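Local coordinates for protein glycerol dehydratase (Clostridium butyricum, PDB 1R9D) that probably acts as a lyase that dehydrates glycerol without coenzyme B12, using a glycine-centred radical as other glycyl radical enzymes do, at residues 34-37 against 38-42; 206-209 against 210-214; 474-478 against 479-483; 489-492 against 493-497. All coordinates share one frame; numbering follows the deposited sequence.

Contact 1: 34-37 against 38-42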
loop_
_atom_site.group_PDB
_atom_site.type_symbol
_atom_site.label_atom_id
_atom_site.label_comp_id
_atom_site.label_asym_id
_atom_site.label_seq_id
_atom_site.Cartn_x
_atom_site.Cartn_y
_atom_site.Cartn_z
ATOM N N LEU A 34 -17.273 3.417 17.965
ATOM C CA LEU A 34 -17.051 2.022 17.609
ATOM C C LEU A 34 -15.938 1.772 16.592
ATOM O O LEU A 34 -15.139 0.851 16.763
ATOM C CB LEU A 34 -18.357 1.402 17.113
ATOM C CG LEU A 34 -19.450 1.238 18.173
ATOM C CD1 LEU A 34 -20.714 0.711 17.530
ATOM C CD2 LEU A 34 -18.972 0.278 19.263
ATOM N N ILE A 35 -15.871 2.574 15.532
ATOM C CA ILE A 35 -14.820 2.365 14.540
ATOM C C ILE A 35 -13.459 2.705 15.149
ATOM O O ILE A 35 -12.451 2.082 14.816
ATOM C CB ILE A 35 -15.063 3.209 13.251
ATOM C CG1 ILE A 35 -14.113 2.736 12.145
ATOM C CG2 ILE A 35 -14.854 4.691 13.536
ATOM C CD1 ILE A 35 -14.425 3.301 10.770
ATOM N N THR A 36 -13.436 3.680 16.055
ATOM C CA THR A 36 -12.199 4.087 16.720
ATOM C C THR A 36 -11.702 2.942 17.603
ATOM O O THR A 36 -10.511 2.631 17.635
ATOM C CB THR A 36 -12.426 5.345 17.596
ATOM O OG1 THR A 36 -12.818 6.447 16.762
ATOM C CG2 THR A 36 -11.160 5.719 18.352
ATOM N N GLU A 37 -12.633 2.314 18.313
ATOM C CA GLU A 37 -12.305 1.197 19.189
ATOM C C GLU A 37 -11.757 0.020 18.380
ATOM O O GLU A 37 -10.781 -0.615 18.779
ATOM C CB GLU A 37 -13.554 0.773 19.970
ATOM C CG GLU A 37 -13.467 -0.595 20.626
ATOM C CD GLU A 37 -14.623 -0.862 21.577
ATOM O OE1 GLU A 37 -15.788 -0.594 21.200
ATOM O OE2 GLU A 37 -14.366 -1.347 22.701
ATOM N N SER A 38 -12.382 -0.263 17.241
ATOM C CA SER A 38 -11.943 -1.366 16.395
ATOM C C SER A 38 -10.550 -1.124 15.822
ATOM O O SER A 38 -9.682 -1.989 15.915
ATOM C CB SER A 38 -12.938 -1.598 15.255
ATOM O OG SER A 38 -12.546 -2.705 14.457
ATOM N N PHE A 39 -10.331 0.050 15.234
ATOM C CA PHE A 39 -9.026 0.361 14.655
ATOM C C PHE A 39 -7.880 0.284 15.667
ATOM O O PHE A 39 -6.758 -0.086 15.320
ATOM C CB PHE A 39 -9.045 1.741 13.993
ATOM C CG PHE A 39 -9.334 1.702 12.515
ATOM C CD1 PHE A 39 -10.540 1.199 12.040
ATOM C CD2 PHE A 39 -8.384 2.146 11.596
ATOM C CE1 PHE A 39 -10.801 1.136 10.666
ATOM C CE2 PHE A 39 -8.631 2.088 10.224
ATOM C CZ PHE A 39 -9.840 1.580 9.760
ATOM N N LYS A 40 -8.160 0.634 16.917
ATOM C CA LYS A 40 -7.137 0.582 17.953
ATOM C C LYS A 40 -6.685 -0.854 18.196
ATOM O O LYS A 40 -5.579 -1.086 18.682
ATOM C CB LYS A 40 -7.668 1.178 19.260
ATOM C CG LYS A 40 -7.747 2.693 19.264
ATOM C CD LYS A 40 -8.234 3.215 20.613
ATOM C CE LYS A 40 -8.262 4.735 20.627
ATOM N NZ LYS A 40 -8.809 5.271 21.905
ATOM N N GLN A 41 -7.540 -1.808 17.844
ATOM C CA GLN A 41 -7.241 -3.225 18.039
ATOM C C GLN A 41 -6.760 -3.960 16.789
ATOM O O GLN A 41 -6.451 -5.153 16.855
ATOM C CB GLN A 41 -8.478 -3.945 18.579
ATOM C CG GLN A 41 -8.910 -3.482 19.953
ATOM C CD GLN A 41 -7.810 -3.655 20.975
ATOM O OE1 GLN A 41 -7.310 -4.763 21.181
ATOM N NE2 GLN A 41 -7.420 -2.561 21.620
ATOM N N THR A 42 -6.687 -3.261 15.658
ATOM C CA THR A 42 -6.269 -3.903 14.415
ATOM C C THR A 42 -5.091 -3.223 13.715
ATOM O O THR A 42 -4.935 -3.351 12.501
ATOM C CB THR A 42 -7.451 -3.968 13.421
ATOM O OG1 THR A 42 -7.889 -2.639 13.116
ATOM C CG2 THR A 42 -8.620 -4.742 14.023
HETATM O O HOH W 1 -10.206 -0.750 21.416
#

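Contact 2: 206-209 against 210-214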
loop_
_atom_site.group_PDB
_atom_site.type_symbol
_atom_site.label_atom_id
_atom_site.label_comp_id
_atom_site.label_asym_id
_atom_site.label_seq_id
_atom_site.Cartn_x
_atom_site.Cartn_y
_atom_site.Cartn_z
ATOM N N ASN A 206 -11.378 -12.853 2.204
ATOM C CA ASN A 206 -11.756 -13.143 3.583
ATOM C C ASN A 206 -12.398 -11.925 4.239
ATOM O O ASN A 206 -13.186 -12.060 5.179
ATOM C CB ASN A 206 -10.546 -13.616 4.389
ATOM C CG ASN A 206 -10.278 -15.095 4.192
ATOM O OD1 ASN A 206 -11.143 -15.931 4.461
ATOM N ND2 ASN A 206 -9.091 -15.425 3.713
ATOM N N SER A 207 -12.068 -10.735 3.741
ATOM C CA SER A 207 -12.644 -9.506 4.278
ATOM C C SER A 207 -14.089 -9.391 3.809
ATOM O O SER A 207 -14.942 -8.859 4.517
ATOM C CB SER A 207 -11.841 -8.288 3.820
ATOM O OG SER A 207 -10.569 -8.257 4.438
ATOM N N VAL A 208 -14.358 -9.883 2.605
ATOM C CA VAL A 208 -15.714 -9.869 2.066
ATOM C C VAL A 208 -16.578 -10.809 2.908
ATOM O O VAL A 208 -17.727 -10.504 3.221
ATOM C CB VAL A 208 -15.747 -10.365 0.604
ATOM C CG1 VAL A 208 -17.180 -10.669 0.185
ATOM C CG2 VAL A 208 -15.140 -9.308 -0.318
ATOM N N ILE A 209 -16.012 -11.960 3.262
ATOM C CA ILE A 209 -16.731 -12.952 4.055
ATOM C C ILE A 209 -17.076 -12.414 5.441
ATOM O O ILE A 209 -18.217 -12.541 5.894
ATOM C CB ILE A 209 -15.901 -14.253 4.176
ATOM C CG1 ILE A 209 -15.752 -14.882 2.787
ATOM C CG2 ILE A 209 -16.579 -15.226 5.140
ATOM C CD1 ILE A 209 -14.845 -16.093 2.736
ATOM N N ILE A 210 -16.094 -11.812 6.102
ATOM C CA ILE A 210 -16.300 -11.235 7.424
ATOM C C ILE A 210 -17.387 -10.162 7.357
ATOM O O ILE A 210 -18.270 -10.095 8.220
ATOM C CB ILE A 210 -14.994 -10.601 7.955
ATOM C CG1 ILE A 210 -13.968 -11.703 8.249
ATOM C CG2 ILE A 210 -15.276 -9.772 9.206
ATOM C CD1 ILE A 210 -12.577 -11.189 8.551
ATOM N N SER A 211 -17.325 -9.329 6.321
ATOM C CA SER A 211 -18.290 -8.248 6.150
ATOM C C SER A 211 -19.716 -8.744 5.946
ATOM O O SER A 211 -20.658 -8.220 6.552
ATOM C CB SER A 211 -17.881 -7.360 4.969
ATOM O OG SER A 211 -16.635 -6.739 5.220
ATOM N N CYS A 212 -19.881 -9.744 5.089
ATOM C CA CYS A 212 -21.205 -10.290 4.827
ATOM C C CYS A 212 -21.747 -11.062 6.031
ATOM O O CYS A 212 -22.958 -11.090 6.266
ATOM C CB CYS A 212 -21.173 -11.181 3.584
ATOM S SG CYS A 212 -21.010 -10.231 2.031
ATOM N N GLU A 213 -20.854 -11.684 6.795
ATOM C CA GLU A 213 -21.284 -12.420 7.977
ATOM C C GLU A 213 -21.779 -11.412 9.006
ATOM O O GLU A 213 -22.703 -11.693 9.771
ATOM C CB GLU A 213 -20.130 -13.252 8.551
ATOM C CG GLU A 213 -19.619 -14.313 7.587
ATOM C CD GLU A 213 -18.534 -15.195 8.176
ATOM O OE1 GLU A 213 -17.605 -14.661 8.825
ATOM O OE2 GLU A 213 -18.602 -16.428 7.972
ATOM N N ALA A 214 -21.168 -10.230 9.010
ATOM C CA ALA A 214 -21.569 -9.180 9.938
ATOM C C ALA A 214 -22.949 -8.663 9.540
ATOM O O ALA A 214 -23.761 -8.317 10.401
ATOM C CB ALA A 214 -20.555 -8.039 9.923
#

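Contact 3: 474-478 against 479-483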
loop_
_atom_site.group_PDB
_atom_site.type_symbol
_atom_site.label_atom_id
_atom_site.label_comp_id
_atom_site.label_asym_id
_atom_site.label_seq_id
_atom_site.Cartn_x
_atom_site.Cartn_y
_atom_site.Cartn_z
ATOM N N LYS A 474 0.483 33.006 -17.237
ATOM C CA LYS A 474 0.506 34.405 -17.627
ATOM C C LYS A 474 0.240 34.452 -19.124
ATOM O O LYS A 474 1.164 34.467 -19.936
ATOM C CB LYS A 474 1.852 35.057 -17.311
ATOM C CG LYS A 474 1.780 36.579 -17.376
ATOM C CD LYS A 474 3.111 37.240 -17.072
ATOM C CE LYS A 474 2.988 38.757 -17.151
ATOM N NZ LYS A 474 4.305 39.433 -16.967
ATOM N N THR A 475 -1.038 34.442 -19.480
ATOM C CA THR A 475 -1.440 34.488 -20.874
ATOM C C THR A 475 -1.383 35.923 -21.399
ATOM O O THR A 475 -1.236 36.871 -20.629
ATOM C CB THR A 475 -2.862 33.923 -21.048
ATOM O OG1 THR A 475 -3.716 34.451 -20.024
ATOM C CG2 THR A 475 -2.841 32.397 -20.958
ATOM N N GLN A 476 -1.488 36.069 -22.713
ATOM C CA GLN A 476 -1.441 37.381 -23.353
ATOM C C GLN A 476 -2.325 38.429 -22.673
ATOM O O GLN A 476 -3.481 38.161 -22.340
ATOM C CB GLN A 476 -1.846 37.239 -24.820
ATOM C CG GLN A 476 -2.111 38.550 -25.532
ATOM C CD GLN A 476 -2.509 38.347 -26.975
ATOM O OE1 GLN A 476 -3.329 37.484 -27.287
ATOM N NE2 GLN A 476 -1.939 39.151 -27.867
ATOM N N ASN A 477 -1.773 39.623 -22.468
ATOM C CA ASN A 477 -2.520 40.715 -21.849
ATOM C C ASN A 477 -3.750 41.022 -22.695
ATOM O O ASN A 477 -3.646 41.225 -23.906
ATOM C CB ASN A 477 -1.652 41.971 -21.746
ATOM C CG ASN A 477 -0.442 41.774 -20.855
ATOM O OD1 ASN A 477 -0.574 41.448 -19.674
ATOM N ND2 ASN A 477 0.748 41.975 -21.415
ATOM N N PHE A 478 -4.912 41.054 -22.052
ATOM C CA PHE A 478 -6.169 41.329 -22.739
ATOM C C PHE A 478 -6.125 42.661 -23.496
ATOM O O PHE A 478 -6.667 42.775 -24.595
ATOM C CB PHE A 478 -7.317 41.359 -21.726
ATOM C CG PHE A 478 -8.672 41.527 -22.347
ATOM C CD1 PHE A 478 -9.632 42.324 -21.737
ATOM C CD2 PHE A 478 -8.998 40.875 -23.533
ATOM C CE1 PHE A 478 -10.900 42.471 -22.297
ATOM C CE2 PHE A 478 -10.263 41.013 -24.103
ATOM C CZ PHE A 478 -11.216 41.813 -23.484
ATOM N N GLU A 479 -5.478 43.661 -22.902
ATOM C CA GLU A 479 -5.370 44.987 -23.512
ATOM C C GLU A 479 -4.678 44.972 -24.866
ATOM O O GLU A 479 -4.916 45.844 -25.700
ATOM C CB GLU A 479 -4.611 45.951 -22.589
ATOM C CG GLU A 479 -5.238 46.147 -21.222
ATOM C CD GLU A 479 -4.697 45.185 -20.181
ATOM O OE1 GLU A 479 -4.658 43.962 -20.449
ATOM O OE2 GLU A 479 -4.318 45.657 -19.087
ATOM N N GLU A 480 -3.825 43.978 -25.085
ATOM C CA GLU A 480 -3.078 43.873 -26.332
ATOM C C GLU A 480 -3.717 42.985 -27.393
ATOM O O GLU A 480 -3.198 42.879 -28.507
ATOM C CB GLU A 480 -1.668 43.359 -26.039
ATOM C CG GLU A 480 -0.832 44.294 -25.187
ATOM C CD GLU A 480 0.419 43.624 -24.659
ATOM O OE1 GLU A 480 1.106 42.939 -25.448
ATOM O OE2 GLU A 480 0.719 43.787 -23.456
ATOM N N MET A 481 -4.834 42.346 -27.058
ATOM C CA MET A 481 -5.507 41.470 -28.010
ATOM C C MET A 481 -6.226 42.236 -29.109
ATOM O O MET A 481 -6.910 43.224 -28.848
ATOM C CB MET A 481 -6.506 40.570 -27.286
ATOM C CG MET A 481 -5.861 39.561 -26.367
ATOM S SD MET A 481 -7.078 38.491 -25.592
ATOM C CE MET A 481 -5.997 37.466 -24.587
ATOM N N LYS A 482 -6.075 41.764 -30.342
ATOM C CA LYS A 482 -6.707 42.409 -31.485
ATOM C C LYS A 482 -7.783 41.539 -32.126
ATOM O O LYS A 482 -8.510 41.997 -33.006
ATOM C CB LYS A 482 -5.649 42.768 -32.529
ATOM C CG LYS A 482 -4.575 43.713 -32.011
ATOM C CD LYS A 482 -3.511 43.973 -33.070
ATOM C CE LYS A 482 -2.390 44.850 -32.527
ATOM N NZ LYS A 482 -1.287 45.013 -33.521
ATOM N N SER A 483 -7.890 40.288 -31.683
ATOM C CA SER A 483 -8.887 39.377 -32.239
ATOM C C SER A 483 -9.506 38.474 -31.179
ATOM O O SER A 483 -8.895 38.190 -30.149
ATOM C CB SER A 483 -8.257 38.497 -33.317
ATOM O OG SER A 483 -7.374 37.554 -32.731
HETATM O O HOH W 2 0.133 40.875 -26.812
#

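Contact 4: 489-492 against 493-497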
loop_
_atom_site.group_PDB
_atom_site.type_symbol
_atom_site.label_atom_id
_atom_site.label_comp_id
_atom_site.label_asym_id
_atom_site.label_seq_id
_atom_site.Cartn_x
_atom_site.Cartn_y
_atom_site.Cartn_z
ATOM N N LYS A 489 -7.854 31.558 -27.303
ATOM C CA LYS A 489 -6.613 30.821 -27.077
ATOM C C LYS A 489 -6.168 30.977 -25.631
ATOM O O LYS A 489 -5.679 30.026 -25.017
ATOM C CB LYS A 489 -5.509 31.316 -28.014
ATOM C CG LYS A 489 -5.758 30.966 -29.461
ATOM C CD LYS A 489 -4.582 31.329 -30.350
ATOM C CE LYS A 489 -4.852 30.920 -31.792
ATOM N NZ LYS A 489 -3.739 31.321 -32.699
ATOM N N ALA A 490 -6.341 32.180 -25.091
ATOM C CA ALA A 490 -5.972 32.453 -23.708
ATOM C C ALA A 490 -6.937 31.712 -22.780
ATOM O O ALA A 490 -6.537 31.180 -21.746
ATOM C CB ALA A 490 -6.028 33.951 -23.438
ATOM N N TYR A 491 -8.211 31.697 -23.161
ATOM C CA TYR A 491 -9.260 31.016 -22.406
ATOM C C TYR A 491 -8.890 29.537 -22.292
ATOM O O TYR A 491 -8.954 28.947 -21.209
ATOM C CB TYR A 491 -10.592 31.180 -23.144
ATOM C CG TYR A 491 -11.759 30.366 -22.618
ATOM C CD1 TYR A 491 -12.359 30.666 -21.397
ATOM C CD2 TYR A 491 -12.291 29.323 -23.373
ATOM C CE1 TYR A 491 -13.472 29.946 -20.944
ATOM C CE2 TYR A 491 -13.397 28.600 -22.933
ATOM C CZ TYR A 491 -13.982 28.916 -21.721
ATOM O OH TYR A 491 -15.085 28.208 -21.299
ATOM N N LYS A 492 -8.495 28.944 -23.415
ATOM C CA LYS A 492 -8.108 27.539 -23.436
ATOM C C LYS A 492 -6.874 27.274 -22.570
ATOM O O LYS A 492 -6.780 26.229 -21.922
ATOM C CB LYS A 492 -7.849 27.086 -24.876
ATOM C CG LYS A 492 -7.416 25.627 -25.023
ATOM C CD LYS A 492 -7.505 25.193 -26.480
ATOM C CE LYS A 492 -6.933 23.805 -26.712
ATOM N NZ LYS A 492 -5.443 23.794 -26.692
ATOM N N ALA A 493 -5.939 28.221 -22.550
ATOM C CA ALA A 493 -4.720 28.076 -21.757
ATOM C C ALA A 493 -5.015 28.098 -20.259
ATOM O O ALA A 493 -4.396 27.358 -19.484
ATOM C CB ALA A 493 -3.727 29.177 -22.112
ATOM N N GLN A 494 -5.943 28.957 -19.844
ATOM C CA GLN A 494 -6.316 29.022 -18.432
ATOM C C GLN A 494 -7.054 27.732 -18.060
ATOM O O GLN A 494 -6.803 27.140 -17.012
ATOM C CB GLN A 494 -7.235 30.217 -18.159
ATOM C CG GLN A 494 -6.574 31.588 -18.255
ATOM C CD GLN A 494 -5.467 31.800 -17.228
ATOM O OE1 GLN A 494 -5.558 31.341 -16.086
ATOM N NE2 GLN A 494 -4.423 32.519 -17.629
ATOM N N MET A 495 -7.966 27.308 -18.930
ATOM C CA MET A 495 -8.747 26.092 -18.705
ATOM C C MET A 495 -7.814 24.895 -18.533
ATOM O O MET A 495 -7.966 24.095 -17.607
ATOM C CB MET A 495 -9.681 25.840 -19.895
ATOM C CG MET A 495 -10.721 24.741 -19.681
ATOM S SD MET A 495 -12.066 25.242 -18.579
ATOM C CE MET A 495 -13.061 26.279 -19.688
ATOM N N GLU A 496 -6.843 24.785 -19.432
ATOM C CA GLU A 496 -5.884 23.688 -19.407
ATOM C C GLU A 496 -5.133 23.554 -18.089
ATOM O O GLU A 496 -4.988 22.450 -17.554
ATOM C CB GLU A 496 -4.881 23.861 -20.549
ATOM C CG GLU A 496 -3.726 22.876 -20.536
ATOM C CD GLU A 496 -2.767 23.109 -21.687
ATOM O OE1 GLU A 496 -2.305 24.264 -21.855
ATOM O OE2 GLU A 496 -2.474 22.143 -22.426
ATOM N N TYR A 497 -4.658 24.678 -17.565
ATOM C CA TYR A 497 -3.900 24.680 -16.324
ATOM C C TYR A 497 -4.707 24.207 -15.119
ATOM O O TYR A 497 -4.273 23.325 -14.379
ATOM C CB TYR A 497 -3.358 26.082 -16.038
ATOM C CG TYR A 497 -2.511 26.159 -14.783
ATOM C CD1 TYR A 497 -1.191 25.716 -14.788
ATOM C CD2 TYR A 497 -3.040 26.639 -13.584
ATOM C CE1 TYR A 497 -0.412 25.743 -13.634
ATOM C CE2 TYR A 497 -2.266 26.669 -12.415
ATOM C CZ TYR A 497 -0.954 26.217 -12.453
ATOM O OH TYR A 497 -0.178 26.225 -11.313
HETATM O O HOH W 3 -3.995 25.606 -24.200
#

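Contact 1: 34-37 against 38-42
The phenyl ring of Phe39 lies beside the aliphatic chain of Ile35, one turn earlier on helix 30-40, in an ordinary i to i+4 contact. Ring atom CD1 of Phe39 rests 3.9 Å from CG1 of Ile35, and the two side chains run side by side in the same direction. The backbone carbonyl Ile35 O lies oblique to the same ring, 3.5 Å from Phe39 CD1. Ile35 can offer CG1 here because that branch stands opposite its own backbone N (chi1 -168°). Beyond the helix, the ring of Phe39 meets that of Trp126 with planes about 50° apart, while Ile35 also touches Pro87.

The i to i+4 backbone bonds of the alpha helix run beneath these side chains. Phe39 N bonds to Ile35 O over 3.0 Å (N-H...O angle 172°), whereas the bond from Lys40 N to Thr36 O is longer, at 3.2 Å.

On another side of the helix, the extended chain of Lys40 runs alongside Thr36. Lys40 CG passes 3.2 Å from Thr36 O, and its CE reaches CG2 of Thr36 at 3.8 Å. The charged end goes on to a salt bridge with Asp121, which links this turn to helix 113-125; Glu37, for its part, bonds to His57 of helix 47-61. On the exposed side, a water donates to Glu37 O at 2.7 Å and weakly accepts from Gln41 NE2 at 3.3 Å.

Contact 2: 206-209 against 210-214
Ser211 turns back on the carbonyl of Ser207, one helical turn before it, and grips that oxygen twice. Both residues sit within the long helix 197-230. The amide Ser211 N supplies the usual i to i+4 bond of an alpha helix. The hydroxyl adds a second, with Ser211 OG donating to Ser207 O over 2.8 Å. The two donors arrive from opposite faces of the carbonyl plane, so the oxygen of this buried residue is held from both sides. A chi1 of -63° makes this possible: OG swings in beside its own backbone N, over the preceding turn. Ser207 and Ser211 both face helix 47-61, and the hydroxyl of Ser207 is spent in turn on Lys203 O.

Next to this tight spot, Val208 and Cys212 make a second buried pair, both touching Ser524 of helix 520-524. They touch only lightly, Val208 CG1 standing 4.3 Å from Cys212 SG, while the backbone below is closed by Cys212 N to Val208 O at 3.0 Å.

The solvent side is less certain. Exposed Glu213 lies alongside buried Ile209, which packs on Ala184, but Ile209 O is modelled too close to the glutamate chain, so the details there are doubtful. Partly exposed Ile210 is clearer: it folds over the previous turn until its CG1 lies 3.2 Å from Asn206 O, with CD1 3.5 Å from that same oxygen.

Contact 3: 474-478 against 479-483
The amide of Asn477 reaches Glu480 from above its carboxylate plane, in a bond that is both short and bent. Asn477 ND2 donates to Glu480 OE2 over 2.7 Å with an N-H...O angle of 140°. The two side chains lie side by side, their flat ends turned 46° apart. Below them the chain makes a short 3-10 turn: Glu480 N bonds to Asn477 O at 3.0 Å, and Met481 N follows to Phe478 O at 3.1 Å, both with the i to i+3 spacing of such a turn.

Phe478 and Met481, the buried pair, meet in a Met-aromatic contact. The sulfur Met481 SD lies in the plane of the phenyl ring at its edge, 3.7 Å from Phe478 CD2, and the two side chains cross at about a right angle. Nearer the backbone, Met481 CG sits 3.4 Å from Gln476 OE1, and beyond the sulfur Met481 CE packs close to Gln476 O. Phe568 of helix 553-569 touches both Phe478 and Met481, while Glu479 leaves the turn for a salt bridge with Lys579.

Glu480 OE1 takes a water's hydrogen bond at 2.7 Å, and the same water accepts from Gln476 NE2. Both oxygens of this exposed glutamate thus accept, one from an amide and one from water, which would probably favour the charged form; the bonds link Glu480 back to Asn477 directly and to Gln476 through the water.

Contact 4: 489-492 against 493-497
Four successive alpha-helical bonds, from Ala493 N to Lys489 O through Glu496 N to Lys492 O, join residues 489-492 to 493-497, the last of them 2.9 Å long. Above this regular backbone the closest side-chain meeting is between Tyr491 and Met495, which point the same way. Met495 CE comes obliquely to the phenol end of the tyrosine, 3.5 Å from Tyr491 CZ and 3.2 Å from Tyr491 OH. Two bends in the methionine, chi2 74° and chi3 77°, bring its methyl back to the ring. The hydroxyl itself is bonded to Gly616 O, so the phenol is anchored at its far end.

Lys492 and Glu496 make a looser pair in the same i to i+4 spacing. A water donates to Glu496 OE1 at 3.2 Å and weakly accepts from Lys492 NZ at 3.4 Å. The charged ends do not meet, Lys492 NZ staying 5.5 Å from Glu496 OE2, which has a long, weak ion pair with Lys626.

This part of helix 484-516 is flanked by two others: Tyr491 and Gln494 both rest on Ile456 of helix 453-461, while Tyr491 and Met495 share Val619 of helix 607-624.

From the N terminus the four contacts follow in series, each between adjoining segments, so none closes a long loop and none crosses another. Contacts 1 and 2 lie on helices 30-40 and 197-230, their centres about 17 Å apart; they do not touch, but helix 47-61 packs against both. Contacts 3 and 4 form a separate pair, centres about 13 Å apart; the centre of contact 3 is about 61 Å from that of contact 2. Contact 3 is the turn leading to Ser483, the N-cap of helix 484-516, and contact 4 lies on that helix. There the loop folds back on the helix: Thr475 OG1 probably bonds to Gln494 NE2, and Met481 CE packs on Ala490 CB.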